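Local coordinates for Lmo1340 protein (PDB 4NLM) that is of unknown function but, as a probable surface lipoprotein, carries a YqgU-like six-bladed beta-propeller domain, at residues I96-A108 with K113-S125. Sequence-based numbering, arbitrary orientation. Where two conformers were deposited one is given.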
ATOM      1  N   ILE A  96      -4.956   3.121   6.846  1.00  9.46           N
ATOM      2  CA  ILE A  96      -4.683   2.802   8.257  1.00 10.10           C
ATOM      3  C   ILE A  96      -3.289   3.318   8.602  1.00 10.04           C
ATOM      4  O   ILE A  96      -2.362   3.168   7.820  1.00 10.96           O
ATOM      5  CB  ILE A  96      -4.772   1.285   8.477  1.00  9.66           C
ATOM      6  CG1 ILE A  96      -6.179   0.801   8.130  1.00 10.07           C
ATOM      7  CG2 ILE A  96      -4.376   0.884   9.878  1.00 10.80           C
ATOM      8  CD1 ILE A  96      -6.250  -0.679   7.797  1.00 10.64           C
ATOM      9  N   SER A  97      -3.160   3.982   9.753  1.00 10.05           N
ATOM     10  CA  SER A  97      -1.878   4.554  10.144  1.00 10.46           C
ATOM     11  C   SER A  97      -0.820   3.472  10.373  1.00 10.58           C
ATOM     12  O   SER A  97      -1.153   2.324  10.690  1.00 11.09           O
ATOM     13  CB  SER A  97      -2.039   5.387  11.410  1.00 12.29           C
ATOM     14  OG  SER A  97      -2.297   4.580  12.534  1.00 13.58           O
ATOM     15  N   PRO A  98       0.452   3.846  10.217  1.00 12.27           N
ATOM     16  CA  PRO A  98       1.515   2.866  10.391  1.00 12.99           C
ATOM     17  C   PRO A  98       1.527   2.206  11.778  1.00 13.97           C
ATOM     18  O   PRO A  98       1.991   1.081  11.889  1.00 16.42           O
ATOM     19  CB  PRO A  98       2.774   3.721  10.169  1.00 14.96           C
ATOM     20  CG  PRO A  98       2.332   4.789   9.215  1.00 15.76           C
ATOM     21  CD  PRO A  98       0.964   5.117   9.695  1.00 13.85           C
ATOM     22  N   ASP A  99       1.005   2.890  12.792  1.00 13.03           N
ATOM     23  CA  ASP A  99       0.971   2.356  14.149  1.00 15.36           C
ATOM     24  C   ASP A  99      -0.400   1.734  14.467  1.00 14.27           C
ATOM     25  O   ASP A  99      -0.637   1.352  15.625  1.00 17.41           O
ATOM     26  CB  ASP A  99       1.387   3.425  15.194  1.00 16.84           C
ATOM     27  CG  ASP A  99       0.447   4.629  15.245  1.00 20.02           C
ATOM     28  OD1 ASP A  99      -0.506   4.698  14.469  1.00 22.82           O
ATOM     29  OD2 ASP A  99       0.681   5.543  16.063  1.00 26.59           O
ATOM     30  N   TYR A 100      -1.273   1.610  13.457  1.00 11.92           N
ATOM     31  CA  TYR A 100      -2.581   0.986  13.633  1.00 13.07           C
ATOM     32  C   TYR A 100      -3.475   1.682  14.678  1.00 16.30           C
ATOM     33  O   TYR A 100      -4.317   1.074  15.297  1.00 26.62           O
ATOM     34  CB  TYR A 100      -2.438  -0.517  13.955  1.00 14.87           C
ATOM     35  CG  TYR A 100      -1.646  -1.330  12.947  1.00 12.76           C
ATOM     36  CD1 TYR A 100      -2.230  -1.842  11.800  1.00 11.86           C
ATOM     37  CD2 TYR A 100      -0.302  -1.576  13.156  1.00 13.94           C
ATOM     38  CE1 TYR A 100      -1.507  -2.595  10.907  1.00 13.24           C
ATOM     39  CE2 TYR A 100       0.432  -2.335  12.259  1.00 12.76           C
ATOM     40  CZ  TYR A 100      -0.181  -2.843  11.142  1.00 11.82           C
ATOM     41  OH  TYR A 100       0.585  -3.622  10.297  1.00 13.50           O
ATOM     42  N   ARG A 101      -3.307   2.963  14.871  1.00 11.71           N
ATOM     43  CA  ARG A 101      -4.079   3.700  15.867  1.00 13.54           C
ATOM     44  C   ARG A 101      -5.106   4.633  15.254  1.00 11.61           C
ATOM     45  O   ARG A 101      -6.082   4.950  15.903  1.00 12.40           O
ATOM     46  CB  ARG A 101      -3.155   4.532  16.749  1.00 16.59           C
ATOM     47  CG  ARG A 101      -2.279   3.698  17.674  1.00 22.81           C
ATOM     48  CD  ARG A 101      -1.375   4.539  18.578  1.00 32.25           C
ATOM     49  NE  ARG A 101      -0.280   3.736  19.124  1.00 52.81           N
ATOM     50  CZ  ARG A 101       0.807   4.230  19.714  1.00 50.07           C
ATOM     51  NH1 ARG A 101       0.977   5.543  19.844  1.00 57.76           N
ATOM     52  NH2 ARG A 101       1.741   3.403  20.167  1.00 55.34           N
ATOM     53  N   ASN A 102      -4.866   5.061  14.017  1.00 11.60           N
ATOM     54  CA  ASN A 102      -5.744   6.003  13.347  1.00 11.39           C
ATOM     55  C   ASN A 102      -6.050   5.586  11.927  1.00 11.58           C
ATOM     56  O   ASN A 102      -5.355   4.783  11.344  1.00 11.28           O
ATOM     57  CB  ASN A 102      -5.047   7.374  13.245  1.00 12.35           C
ATOM     58  CG  ASN A 102      -4.773   8.009  14.591  1.00 15.01           C
ATOM     59  OD1 ASN A 102      -5.701   8.257  15.365  1.00 25.88           O
ATOM     60  ND2 ASN A 102      -3.535   8.275  14.877  1.00 14.01           N
ATOM     61  N   ILE A 103      -7.073   6.223  11.387  0.50 11.10           N
ATOM     62  CA  ILE A 103      -7.454   6.106  10.004  0.50 10.25           C
ATOM     63  C   ILE A 103      -7.376   7.501   9.371  0.50 10.56           C
ATOM     64  O   ILE A 103      -7.692   8.487  10.029  0.50 11.71           O
ATOM     65  CB  ILE A 103      -8.906   5.615   9.885  0.50 13.89           C
ATOM     66  CG1 ILE A 103      -9.024   4.167  10.354  0.50 16.18           C
ATOM     67  CG2 ILE A 103      -9.402   5.730   8.444  0.50 14.51           C
ATOM     68  CD1 ILE A 103     -10.445   3.692  10.555  0.50 18.52           C
ATOM     69  N   LEU A 104      -6.905   7.563   8.124  1.00  9.41           N
ATOM     70  CA  LEU A 104      -7.047   8.736   7.287  1.00  9.79           C
ATOM     71  C   LEU A 104      -8.222   8.481   6.368  1.00  9.24           C
ATOM     72  O   LEU A 104      -8.283   7.439   5.696  1.00 10.29           O
ATOM     73  CB  LEU A 104      -5.832   8.927   6.414  1.00 10.75           C
ATOM     74  CG  LEU A 104      -5.982   9.869   5.237  1.00 12.97           C
ATOM     75  CD1 LEU A 104      -6.109  11.295   5.674  1.00 15.26           C
ATOM     76  CD2 LEU A 104      -4.817   9.713   4.292  1.00 15.93           C
ATOM     77  N   LEU A 105      -9.172   9.401   6.373  1.00  9.64           N
ATOM     78  CA  LEU A 105     -10.293   9.356   5.458  1.00  9.62           C
ATOM     79  C   LEU A 105     -10.264  10.611   4.619  1.00  9.68           C
ATOM     80  O   LEU A 105     -10.297  11.730   5.147  1.00 11.52           O
ATOM     81  CB  LEU A 105     -11.623   9.307   6.211  1.00 11.36           C
ATOM     82  CG  LEU A 105     -12.873   9.304   5.342  1.00 15.78           C
ATOM     83  CD1 LEU A 105     -12.914   8.084   4.447  1.00 18.13           C
ATOM     84  CD2 LEU A 105     -14.084   9.373   6.246  1.00 18.42           C
ATOM     85  N   TYR A 106     -10.208  10.423   3.307  1.00  9.78           N
ATOM     86  CA  TYR A 106     -10.311  11.517   2.363  1.00 10.02           C
ATOM     87  C   TYR A 106     -11.651  11.323   1.673  1.00 10.24           C
ATOM     88  O   TYR A 106     -11.874  10.292   1.016  1.00 10.52           O
ATOM     89  CB  TYR A 106      -9.153  11.486   1.383  1.00 10.49           C
ATOM     90  CG  TYR A 106      -9.142  12.569   0.329  1.00 10.64           C
ATOM     91  CD1 TYR A 106      -9.444  13.899   0.630  1.00 11.41           C
ATOM     92  CD2 TYR A 106      -8.848  12.262  -0.996  1.00 11.72           C
ATOM     93  CE1 TYR A 106      -9.401  14.879  -0.322  1.00 13.07           C
ATOM     94  CE2 TYR A 106      -8.808  13.251  -1.951  1.00 13.51           C
ATOM     95  CZ  TYR A 106      -9.097  14.549  -1.619  1.00 13.61           C
ATOM     96  OH  TYR A 106      -9.089  15.552  -2.592  1.00 15.79           O
ATOM     97  N   SER A 107     -12.552  12.279   1.840  1.00 10.62           N
ATOM     98  CA  SER A 107     -13.886  12.149   1.331  1.00 11.55           C
ATOM     99  C   SER A 107     -14.419  13.498   0.859  1.00 11.71           C
ATOM    100  O   SER A 107     -13.893  14.534   1.195  1.00 13.34           O
ATOM    101  CB  SER A 107     -14.822  11.559   2.375  1.00 13.52           C
ATOM    102  OG  SER A 107     -14.955  12.372   3.525  1.00 14.73           O
ATOM    103  N   ALA A 108     -15.478  13.467   0.045  1.00 13.06           N
ATOM    104  CA  ALA A 108     -16.048  14.681  -0.503  1.00 14.73           C
ATOM    105  C   ALA A 108     -17.530  14.788  -0.191  1.00 16.17           C
ATOM    106  O   ALA A 108     -18.295  13.838  -0.335  1.00 15.81           O
ATOM    107  CB  ALA A 108     -15.821  14.768  -2.002  1.00 18.20           C
ATOM    108  N   LYS A 113     -16.397  20.624  -2.258  1.00 24.26           N
ATOM    109  CA  LYS A 113     -15.810  20.454  -0.932  1.00 20.66           C
ATOM    110  C   LYS A 113     -15.394  19.045  -0.607  1.00 17.47           C
ATOM    111  O   LYS A 113     -16.176  18.103  -0.784  1.00 19.38           O
ATOM    112  CB  LYS A 113     -16.828  20.874   0.141  1.00 23.81           C
ATOM    113  CG  LYS A 113     -17.232  22.340   0.082  1.00 27.19           C
ATOM    114  CD  LYS A 113     -17.710  22.890   1.423  1.00 34.96           C
ATOM    115  CE  LYS A 113     -17.821  24.416   1.356  1.00 36.88           C
ATOM    116  NZ  LYS A 113     -18.049  25.153   2.642  1.00 28.88           N
ATOM    117  N   ALA A 114     -14.171  18.923  -0.099  1.00 15.79           N
ATOM    118  CA  ALA A 114     -13.612  17.634   0.366  1.00 13.18           C
ATOM    119  C   ALA A 114     -12.887  17.898   1.669  1.00 11.99           C
ATOM    120  O   ALA A 114     -12.588  19.044   2.014  1.00 14.16           O
ATOM    121  CB  ALA A 114     -12.654  17.045  -0.647  1.00 13.87           C
ATOM    122  N   THR A 115     -12.595  16.817   2.398  1.00 11.51           N
ATOM    123  CA  THR A 115     -11.986  16.904   3.690  1.00 11.41           C
ATOM    124  C   THR A 115     -11.066  15.733   3.836  1.00 10.55           C
ATOM    125  O   THR A 115     -11.373  14.605   3.403  1.00 12.07           O
ATOM    126  CB  THR A 115     -13.075  16.807   4.791  1.00 14.22           C
ATOM    127  OG1 THR A 115     -14.103  17.790   4.612  1.00 16.67           O
ATOM    128  CG2 THR A 115     -12.506  16.963   6.146  1.00 16.30           C
HETATM  129  N   MSE A 116      -9.936  15.985   4.496  1.00 10.88           N
HETATM  130  CA  MSE A 116      -9.051  14.927   4.979  1.00 11.21           C
HETATM  131  C   MSE A 116      -9.224  14.926   6.471  1.00 10.46           C
HETATM  132  O   MSE A 116      -9.028  15.957   7.114  1.00 12.41           O
HETATM  133  CB  MSE A 116      -7.592  15.145   4.705  1.00 15.27           C
HETATM  134  CG  MSE A 116      -7.116  15.327   3.311  1.00 17.64           C
HETATM  135 SE   MSE A 116      -5.244  16.011   3.381  1.00 22.65          SE
HETATM  136  CE  MSE A 116      -5.402  16.067   1.430  1.00 23.26           C
ATOM    137  N   ARG A 117      -9.636  13.786   7.016  0.50 10.59           N
ATOM    138  CA  ARG A 117      -9.814  13.606   8.445  0.50 11.38           C
ATOM    139  C   ARG A 117      -8.952  12.495   8.999  0.50 11.35           C
ATOM    140  O   ARG A 117      -8.783  11.461   8.332  0.50 13.01           O
ATOM    141  CB  ARG A 117     -11.244  13.212   8.784  0.50 13.12           C
ATOM    142  CG  ARG A 117     -12.286  14.261   8.488  0.50 15.03           C
ATOM    143  CD  ARG A 117     -13.658  13.757   8.889  0.50 19.48           C
ATOM    144  NE  ARG A 117     -14.688  14.760   8.668  0.50 22.01           N
ATOM    145  CZ  ARG A 117     -15.374  14.896   7.537  0.50 20.29           C
ATOM    146  NH1 ARG A 117     -16.301  15.840   7.428  0.50 29.79           N
ATOM    147  NH2 ARG A 117     -15.140  14.079   6.517  0.50 26.04           N
ATOM    148  N   ILE A 118      -8.435  12.694  10.213  1.00 10.53           N
ATOM    149  CA  ILE A 118      -7.759  11.642  10.933  1.00 10.60           C
ATOM    150  C   ILE A 118      -8.740  11.200  12.024  1.00 10.68           C
ATOM    151  O   ILE A 118      -9.212  12.030  12.812  1.00 12.37           O
ATOM    152  CB  ILE A 118      -6.456  12.119  11.582  1.00 11.56           C
ATOM    153  CG1 ILE A 118      -5.542  12.763  10.542  1.00 12.95           C
ATOM    154  CG2 ILE A 118      -5.770  10.972  12.327  1.00 11.71           C
ATOM    155  CD1 ILE A 118      -5.171  11.891   9.374  1.00 15.26           C
ATOM    156  N   ILE A 119      -9.047   9.905  12.052  1.00 11.22           N
ATOM    157  CA  ILE A 119     -10.022   9.352  12.961  1.00 11.32           C
ATOM    158  C   ILE A 119      -9.380   8.323  13.853  1.00 12.44           C
ATOM    159  O   ILE A 119      -8.681   7.430  13.366  1.00 12.68           O
ATOM    160  CB  ILE A 119     -11.132   8.681  12.160  1.00 12.85           C
ATOM    161  CG1 ILE A 119     -11.850   9.740  11.300  1.00 16.19           C
ATOM    162  CG2 ILE A 119     -12.136   7.960  13.051  1.00 15.01           C
ATOM    163  CD1 ILE A 119     -12.649   9.218  10.144  1.00 19.92           C
ATOM    164  N   ALA A 120      -9.616   8.430  15.160  1.00 12.16           N
ATOM    165  CA  ALA A 120      -9.053   7.455  16.097  1.00 12.94           C
ATOM    166  C   ALA A 120      -9.791   6.138  16.026  1.00 13.16           C
ATOM    167  O   ALA A 120     -11.010   6.099  16.095  1.00 15.35           O
ATOM    168  CB  ALA A 120      -9.069   7.990  17.528  1.00 14.74           C
ATOM    169  N   LEU A 121      -9.036   5.053  15.917  1.00 13.21           N
ATOM    170  CA  LEU A 121      -9.656   3.743  15.851  1.00 15.43           C
ATOM    171  C   LEU A 121     -10.351   3.322  17.132  1.00 16.36           C
ATOM    172  O   LEU A 121     -11.352   2.599  17.078  1.00 18.80           O
ATOM    173  CB  LEU A 121      -8.609   2.698  15.476  1.00 16.83           C
ATOM    174  CG  LEU A 121      -8.218   2.739  13.991  1.00 16.29           C
ATOM    175  CD1 LEU A 121      -6.890   2.048  13.763  1.00 23.35           C
ATOM    176  CD2 LEU A 121      -9.337   2.112  13.175  1.00 19.62           C
ATOM    177  N   ASN A 122      -9.858   3.768  18.286  1.00 17.35           N
ATOM    178  CA  ASN A 122     -10.448   3.261  19.521  1.00 20.57           C
ATOM    179  C   ASN A 122     -11.855   3.770  19.813  1.00 19.98           C
ATOM    180  O   ASN A 122     -12.661   3.039  20.387  1.00 23.31           O
ATOM    181  CB  ASN A 122      -9.516   3.425  20.716  1.00 23.88           C
ATOM    182  CG  ASN A 122      -9.123   4.863  21.000  1.00 25.26           C
ATOM    183  OD1 ASN A 122      -9.573   5.807  20.359  1.00 23.67           O
ATOM    184  ND2 ASN A 122      -8.240   5.029  21.970  1.00 33.46           N
ATOM    185  N   ASP A 123     -12.161   5.001  19.407  1.00 20.74           N
ATOM    186  CA  ASP A 123     -13.490   5.531  19.664  1.00 22.14           C
ATOM    187  C   ASP A 123     -14.161   6.248  18.492  1.00 20.33           C
ATOM    188  O   ASP A 123     -15.257   6.778  18.664  1.00 24.06           O
ATOM    189  CB  ASP A 123     -13.469   6.436  20.910  1.00 24.91           C
ATOM    190  CG  ASP A 123     -12.611   7.677  20.735  1.00 25.14           C
ATOM    191  OD1 ASP A 123     -12.131   7.953  19.623  1.00 23.29           O
ATOM    192  OD2 ASP A 123     -12.443   8.421  21.732  1.00 33.87           O
ATOM    193  N   GLY A 124     -13.515   6.284  17.320  1.00 19.60           N
ATOM    194  CA  GLY A 124     -14.100   6.928  16.144  1.00 18.88           C
ATOM    195  C   GLY A 124     -14.132   8.447  16.186  1.00 19.11           C
ATOM    196  O   GLY A 124     -14.809   9.089  15.379  1.00 21.40           O
ATOM    197  N   SER A 125     -13.412   9.038  17.127  1.00 18.59           N
ATOM    198  CA  SER A 125     -13.356  10.495  17.246  1.00 19.46           C
ATOM    199  C   SER A 125     -12.456  11.093  16.181  1.00 14.91           C
ATOM    200  O   SER A 125     -11.535  10.454  15.678  1.00 16.16           O
ATOM    201  CB  SER A 125     -12.868  10.914  18.636  1.00 21.65           C
ATOM    202  OG  SER A 125     -11.534  10.473  18.872  1.00 23.26           O
TER
HETATM  203  O   HOH W   1      -6.894   4.556  18.494  1.00 19.29           O
HETATM  204  O   HOH W   2     -13.018  12.897   5.437  1.00 16.52           O
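Arg-117 CG stands anti to the carbonyl carbon (chi1 -65°), and the chain, extended to NE, leans off the sheet on the face shared with Ser-107; in the conformer described, one of two modelled, NH2 comes 3.4 Å from Ser-107 OG, at the guanidinium edge. Thr-115 CG2 lies over the centre of one guanidinium face. A water accepts from Arg-117 NH2 and donates to Ser-107 OG and Leu-105 O, tying both side chains to the backbone, while Glu-89 binds the pair from outside through a salt bridge to Arg-117 NH1 and a hydrogen bond with Ser-107 OG. On the same face Ile-119 CD1 packs 4.1 Å from Leu-105 CB. Further along, Leu-121 (CG anti to the carbonyl carbon, chi1 -75°) turns its methyls back over residues 101-103 and crosses Ile-103 at about a right angle, CD2 against the CG1-CD1 arm. The two strands, 102-108 and 114-120, form the antiparallel hairpin at the middle of a four-stranded up-and-down sheet, as expected for a propeller blade. Ile-103 with Ile-119, Leu-105 with Arg-117 and Ser-107 with Thr-115 each make two backbone hydrogen bonds; Leu-121 N to Arg-101 O (3.0 Å) adds one more just past the strands. The other face carries Leu-104 CD1 against Ile-118 CD1 at 3.9 Å, and Tyr-106, whose CD1 lies 3.8 Å from Met-116 CG (a selenomethionine), with Ala-114 CB near CE1. The Tyr-106 ring meets Phe-139 of strand 137-141 edge-to-face, and its hydroxyl is hydrogen-bonded to the carbonyls of Lys-133 and Leu-135, joining this sheet to the next one along the chain.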